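PDB 6HVG: alternansucrase from Leuconostoc mesenteroides, which is a large family 70 glycoside hydrolase-type enzyme that carries a calcium ion and repeats of the choline- and cell-wall-binding kind. Local coordinates for residues A[573-585]-A[1155-1167]. Residues are numbered along the deposited sequence; the frame is centred on the assembly and turned at random.
Sequences GSEFLLANDIDNS and DWVPDQIYALPGK. With CA (calcium ion), chain C.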
loop_
_atom_site.group_PDB
_atom_site.type_symbol
_atom_site.label_atom_id
_atom_site.label_comp_id
_atom_site.label_asym_id
_atom_site.label_seq_id
_atom_site.Cartn_x
_atom_site.Cartn_y
_atom_site.Cartn_z
ATOM N N GLY A 573 -13.322 4.996 9.615
ATOM C CA GLY A 573 -12.222 5.557 8.859
ATOM C C GLY A 573 -10.923 4.815 9.048
ATOM O O GLY A 573 -10.664 4.271 10.125
ATOM N N SER A 574 -10.103 4.800 8.003
ATOM C CA SER A 574 -8.767 4.263 8.073
ATOM C C SER A 574 -7.888 5.334 8.691
ATOM O O SER A 574 -7.324 6.143 7.978
ATOM C CB SER A 574 -8.280 3.919 6.667
ATOM O OG SER A 574 -9.277 3.177 5.968
ATOM N N GLU A 575 -7.795 5.329 10.019
ATOM C CA GLU A 575 -7.089 6.340 10.777
ATOM C C GLU A 575 -5.604 6.267 10.546
ATOM O O GLU A 575 -4.907 7.289 10.600
ATOM C CB GLU A 575 -7.379 6.156 12.267
ATOM C CG GLU A 575 -6.804 7.231 13.205
ATOM C CD GLU A 575 -7.303 8.638 12.939
ATOM O OE1 GLU A 575 -8.489 8.929 13.262
ATOM O OE2 GLU A 575 -6.484 9.441 12.416
ATOM N N PHE A 576 -5.111 5.070 10.269
ATOM C CA PHE A 576 -3.670 4.878 10.118
ATOM C C PHE A 576 -3.287 4.866 8.674
ATOM O O PHE A 576 -3.880 4.144 7.894
ATOM C CB PHE A 576 -3.242 3.578 10.780
ATOM C CG PHE A 576 -3.475 3.565 12.253
ATOM C CD1 PHE A 576 -2.536 4.071 13.112
ATOM C CD2 PHE A 576 -4.661 3.113 12.754
ATOM C CE1 PHE A 576 -2.763 4.095 14.476
ATOM C CE2 PHE A 576 -4.901 3.118 14.100
ATOM C CZ PHE A 576 -3.951 3.615 14.969
ATOM N N LEU A 577 -2.305 5.694 8.338
ATOM C CA LEU A 577 -1.887 5.888 6.977
ATOM C C LEU A 577 -0.393 5.732 6.911
ATOM O O LEU A 577 0.106 4.765 6.332
ATOM C CB LEU A 577 -2.346 7.280 6.490
ATOM C CG LEU A 577 -1.891 7.777 5.107
ATOM C CD1 LEU A 577 -2.353 6.847 3.996
ATOM C CD2 LEU A 577 -2.459 9.166 4.908
ATOM N N LEU A 578 0.337 6.678 7.496
ATOM C CA LEU A 578 1.806 6.668 7.428
ATOM C C LEU A 578 2.389 7.163 8.714
ATOM O O LEU A 578 1.800 8.004 9.402
ATOM C CB LEU A 578 2.319 7.557 6.281
ATOM C CG LEU A 578 2.138 7.027 4.850
ATOM C CD1 LEU A 578 2.126 8.145 3.818
ATOM C CD2 LEU A 578 3.248 6.058 4.484
ATOM N N ALA A 579 3.573 6.654 9.016
ATOM C CA ALA A 579 4.432 7.159 10.082
ATOM C C ALA A 579 3.737 7.198 11.429
ATOM O O ALA A 579 3.053 6.226 11.802
ATOM C CB ALA A 579 5.028 8.517 9.719
ATOM N N ASN A 580 3.951 8.270 12.194
ATOM C CA ASN A 580 3.332 8.403 13.490
ATOM C C ASN A 580 2.019 9.096 13.332
ATOM O O ASN A 580 1.989 10.255 12.971
ATOM C CB ASN A 580 4.199 9.228 14.416
ATOM C CG ASN A 580 5.487 8.535 14.769
ATOM O OD1 ASN A 580 5.522 7.663 15.652
ATOM N ND2 ASN A 580 6.538 8.907 14.101
ATOM N N ASP A 581 0.924 8.399 13.601
ATOM C CA ASP A 581 -0.405 8.961 13.384
ATOM C C ASP A 581 -0.780 9.848 14.581
ATOM O O ASP A 581 -0.835 9.393 15.704
ATOM C CB ASP A 581 -1.421 7.838 13.159
ATOM C CG ASP A 581 -2.766 8.332 12.842
ATOM O OD1 ASP A 581 -3.032 8.700 11.677
ATOM O OD2 ASP A 581 -3.607 8.303 13.768
ATOM N N ILE A 582 -1.013 11.120 14.307
ATOM C CA ILE A 582 -1.388 12.107 15.303
ATOM C C ILE A 582 -2.848 11.925 15.760
ATOM O O ILE A 582 -3.741 11.707 14.948
ATOM C CB ILE A 582 -1.165 13.530 14.743
ATOM C CG1 ILE A 582 0.342 13.766 14.584
ATOM C CG2 ILE A 582 -1.805 14.587 15.641
ATOM C CD1 ILE A 582 0.693 14.973 13.741
ATOM N N ASP A 583 -3.065 12.007 17.073
ATOM C CA ASP A 583 -4.399 11.888 17.653
ATOM C C ASP A 583 -5.152 13.216 17.539
ATOM O O ASP A 583 -5.191 14.016 18.489
ATOM C CB ASP A 583 -4.292 11.452 19.106
ATOM C CG ASP A 583 -5.639 11.315 19.793
ATOM O OD1 ASP A 583 -6.685 11.257 19.098
ATOM O OD2 ASP A 583 -5.632 11.274 21.051
ATOM N N ASN A 584 -5.755 13.437 16.372
ATOM C CA ASN A 584 -6.591 14.621 16.139
ATOM C C ASN A 584 -7.978 14.590 16.819
ATOM O O ASN A 584 -8.729 15.542 16.701
ATOM C CB ASN A 584 -6.737 14.876 14.638
ATOM C CG ASN A 584 -5.395 15.133 13.952
ATOM O OD1 ASN A 584 -4.601 15.956 14.395
ATOM N ND2 ASN A 584 -5.139 14.418 12.870
ATOM N N SER A 585 -8.296 13.528 17.561
ATOM C CA SER A 585 -9.523 13.493 18.394
ATOM C C SER A 585 -9.346 14.136 19.766
ATOM O O SER A 585 -10.336 14.322 20.490
ATOM C CB SER A 585 -10.004 12.058 18.611
ATOM O OG SER A 585 -9.281 11.422 19.649
ATOM N N ASP A 1155 -0.402 23.643 2.057
ATOM C CA ASP A 1155 -0.779 22.241 2.279
ATOM C C ASP A 1155 -0.806 21.970 3.785
ATOM O O ASP A 1155 0.226 21.951 4.435
ATOM C CB ASP A 1155 0.188 21.274 1.571
ATOM C CG ASP A 1155 -0.530 20.087 0.933
ATOM O OD1 ASP A 1155 -1.505 19.597 1.504
ATOM O OD2 ASP A 1155 -0.129 19.637 -0.149
ATOM N N TRP A 1156 -2.001 21.792 4.329
ATOM C CA TRP A 1156 -2.194 21.519 5.761
ATOM C C TRP A 1156 -2.214 19.998 5.971
ATOM O O TRP A 1156 -3.120 19.291 5.488
ATOM C CB TRP A 1156 -3.518 22.136 6.203
ATOM C CG TRP A 1156 -3.734 22.314 7.650
ATOM C CD1 TRP A 1156 -2.842 22.791 8.556
ATOM C CD2 TRP A 1156 -4.961 22.084 8.374
ATOM N NE1 TRP A 1156 -3.425 22.860 9.806
ATOM C CE2 TRP A 1156 -4.727 22.437 9.715
ATOM C CE3 TRP A 1156 -6.228 21.632 8.015
ATOM C CZ2 TRP A 1156 -5.717 22.355 10.697
ATOM C CZ3 TRP A 1156 -7.222 21.548 9.005
ATOM C CH2 TRP A 1156 -6.956 21.904 10.321
ATOM N N VAL A 1157 -1.211 19.506 6.697
ATOM C CA VAL A 1157 -0.938 18.072 6.812
ATOM C C VAL A 1157 -1.012 17.600 8.256
ATOM O O VAL A 1157 -0.014 17.282 8.849
ATOM C CB VAL A 1157 0.445 17.749 6.199
ATOM C CG1 VAL A 1157 0.710 16.253 6.220
ATOM C CG2 VAL A 1157 0.501 18.257 4.771
ATOM N N PRO A 1158 -2.212 17.524 8.820
ATOM C CA PRO A 1158 -2.369 17.178 10.227
ATOM C C PRO A 1158 -2.313 15.690 10.603
ATOM O O PRO A 1158 -2.240 15.387 11.798
ATOM C CB PRO A 1158 -3.760 17.738 10.548
ATOM C CG PRO A 1158 -4.500 17.608 9.278
ATOM C CD PRO A 1158 -3.496 17.904 8.211
ATOM N N ASP A 1159 -2.353 14.772 9.632
ATOM C CA ASP A 1159 -2.455 13.341 9.942
ATOM C C ASP A 1159 -1.210 12.742 10.607
ATOM O O ASP A 1159 -1.341 11.897 11.492
ATOM C CB ASP A 1159 -2.799 12.522 8.708
ATOM C CG ASP A 1159 -2.911 11.021 9.010
ATOM O OD1 ASP A 1159 -3.795 10.601 9.771
ATOM O OD2 ASP A 1159 -2.071 10.249 8.502
ATOM N N GLN A 1160 -0.008 13.134 10.190
ATOM C CA GLN A 1160 1.192 12.473 10.707
ATOM C C GLN A 1160 2.443 13.330 10.759
ATOM O O GLN A 1160 2.482 14.438 10.234
ATOM C CB GLN A 1160 1.485 11.163 9.924
ATOM C CG GLN A 1160 2.126 11.324 8.555
ATOM C CD GLN A 1160 1.189 11.886 7.497
ATOM O OE1 GLN A 1160 0.031 11.457 7.399
ATOM N NE2 GLN A 1160 1.683 12.822 6.682
ATOM N N ILE A 1161 3.476 12.771 11.383
ATOM C CA ILE A 1161 4.777 13.394 11.489
ATOM C C ILE A 1161 5.810 12.261 11.506
ATOM O O ILE A 1161 5.514 11.183 12.002
ATOM C CB ILE A 1161 4.821 14.293 12.743
ATOM C CG1 ILE A 1161 6.104 15.123 12.797
ATOM C CG2 ILE A 1161 4.649 13.478 14.012
ATOM C CD1 ILE A 1161 6.047 16.219 13.836
ATOM N N TYR A 1162 6.995 12.489 10.942
ATOM C CA TYR A 1162 8.008 11.433 10.793
ATOM C C TYR A 1162 9.217 11.596 11.697
ATOM O O TYR A 1162 9.493 12.670 12.189
ATOM C CB TYR A 1162 8.549 11.405 9.364
ATOM C CG TYR A 1162 7.654 10.810 8.294
ATOM C CD1 TYR A 1162 6.449 11.407 7.939
ATOM C CD2 TYR A 1162 8.064 9.688 7.574
ATOM C CE1 TYR A 1162 5.675 10.900 6.910
ATOM C CE2 TYR A 1162 7.285 9.162 6.558
ATOM C CZ TYR A 1162 6.099 9.775 6.222
ATOM O OH TYR A 1162 5.364 9.259 5.174
ATOM N N ALA A 1163 9.952 10.507 11.874
ATOM C CA ALA A 1163 11.299 10.530 12.432
ATOM C C ALA A 1163 11.468 11.427 13.660
ATOM O O ALA A 1163 12.209 12.428 13.620
ATOM C CB ALA A 1163 12.274 10.922 11.352
ATOM N N LEU A 1164 10.787 11.055 14.744
ATOM C CA LEU A 1164 10.926 11.723 16.037
ATOM C C LEU A 1164 12.089 11.059 16.802
ATOM O O LEU A 1164 12.122 9.848 16.911
ATOM C CB LEU A 1164 9.625 11.596 16.816
ATOM C CG LEU A 1164 8.409 12.174 16.081
ATOM C CD1 LEU A 1164 7.114 11.574 16.582
ATOM C CD2 LEU A 1164 8.341 13.683 16.196
ATOM N N PRO A 1165 13.055 11.853 17.313
ATOM C CA PRO A 1165 14.314 11.274 17.789
ATOM C C PRO A 1165 14.298 10.629 19.188
ATOM O O PRO A 1165 15.236 9.912 19.526
ATOM C CB PRO A 1165 15.259 12.473 17.803
ATOM C CG PRO A 1165 14.367 13.632 18.083
ATOM C CD PRO A 1165 13.091 13.329 17.344
ATOM N N GLY A 1166 13.252 10.860 19.969
ATOM C CA GLY A 1166 13.223 10.419 21.356
ATOM C C GLY A 1166 12.312 9.215 21.567
ATOM O O GLY A 1166 11.168 9.204 21.081
ATOM N N LYS A 1167 12.808 8.221 22.317
ATOM C CA LYS A 1167 12.087 6.955 22.521
ATOM C C LYS A 1167 11.270 6.967 23.785
ATOM O O LYS A 1167 11.658 7.571 24.760
ATOM C CB LYS A 1167 13.046 5.768 22.583
ATOM C CG LYS A 1167 13.977 5.631 21.388
ATOM C CD LYS A 1167 14.766 4.324 21.444
ATOM C CE LYS A 1167 15.790 4.271 20.332
ATOM N NZ LYS A 1167 16.362 2.916 20.175
HETATM CA CA CA C . -4.764 9.357 11.279
HETATM O O HOH W 1 -4.185 11.429 12.273
#
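Asp581 and Asp1159 meet at a calcium ion, each giving it one carboxylate oxygen: OD1 of Asp581 and OD1 of Asp1159 lie 2.8 Å apart, held together by the shared cation, with the two carboxylate planes turned 62° to each other. Glu575 binds the ion twice, through its backbone O and through OE2, which the bend at chi2 (60°) folds back to the metal at 2.1 Å. A water and the carbonyl O of Asn625 complete the modelled ligands. That water also donates to Ile582 O and Asp1159 O, tying the ion to both backbones, while OD2 of Asp581 is hydrogen-bonded to Asn1249 ND2. Backbone pairing continues from the site: Ile582 N donates to Asp1159 O at 2.9 Å, and Asn580 and Ile1161 exchange two weak bonds as an antiparallel hydrogen-bonded pair. Strand 1160-1161 thereby forms one edge of an antiparallel sheet, beside 580-582, whereas 1151-1156, just before it, belongs to the parallel strands of the TIM-barrel-type catalytic domain; Asp1159 sits in the short turn between the two, so the calcium site lies at the junction of barrel strand and antiparallel sheet. Two asparagine amides add side-chain bonds, Asn580 within the pairing and Asn584 just past it. Asn580 ND2 donates a hydrogen bond to Ile1161 O at 3.3 Å, with that oxygen in its amide plane, and Asn584 ND2 donates one to Pro1158 O at 3.2 Å from above the carbonyl plane, OD1 of Asn584 being hydrogen-bonded to Gln593 NE2. Among the apolar contacts, Ala579 CB sits over the centre of the Tyr1162 ring, 3.6 Å from the centroid, in a CH-pi contact. The Leu578 side chain packs against the phenolic OH of Tyr1162, and Ile582 CD1 packs on Ile1161 CG2 at 4.2 Å.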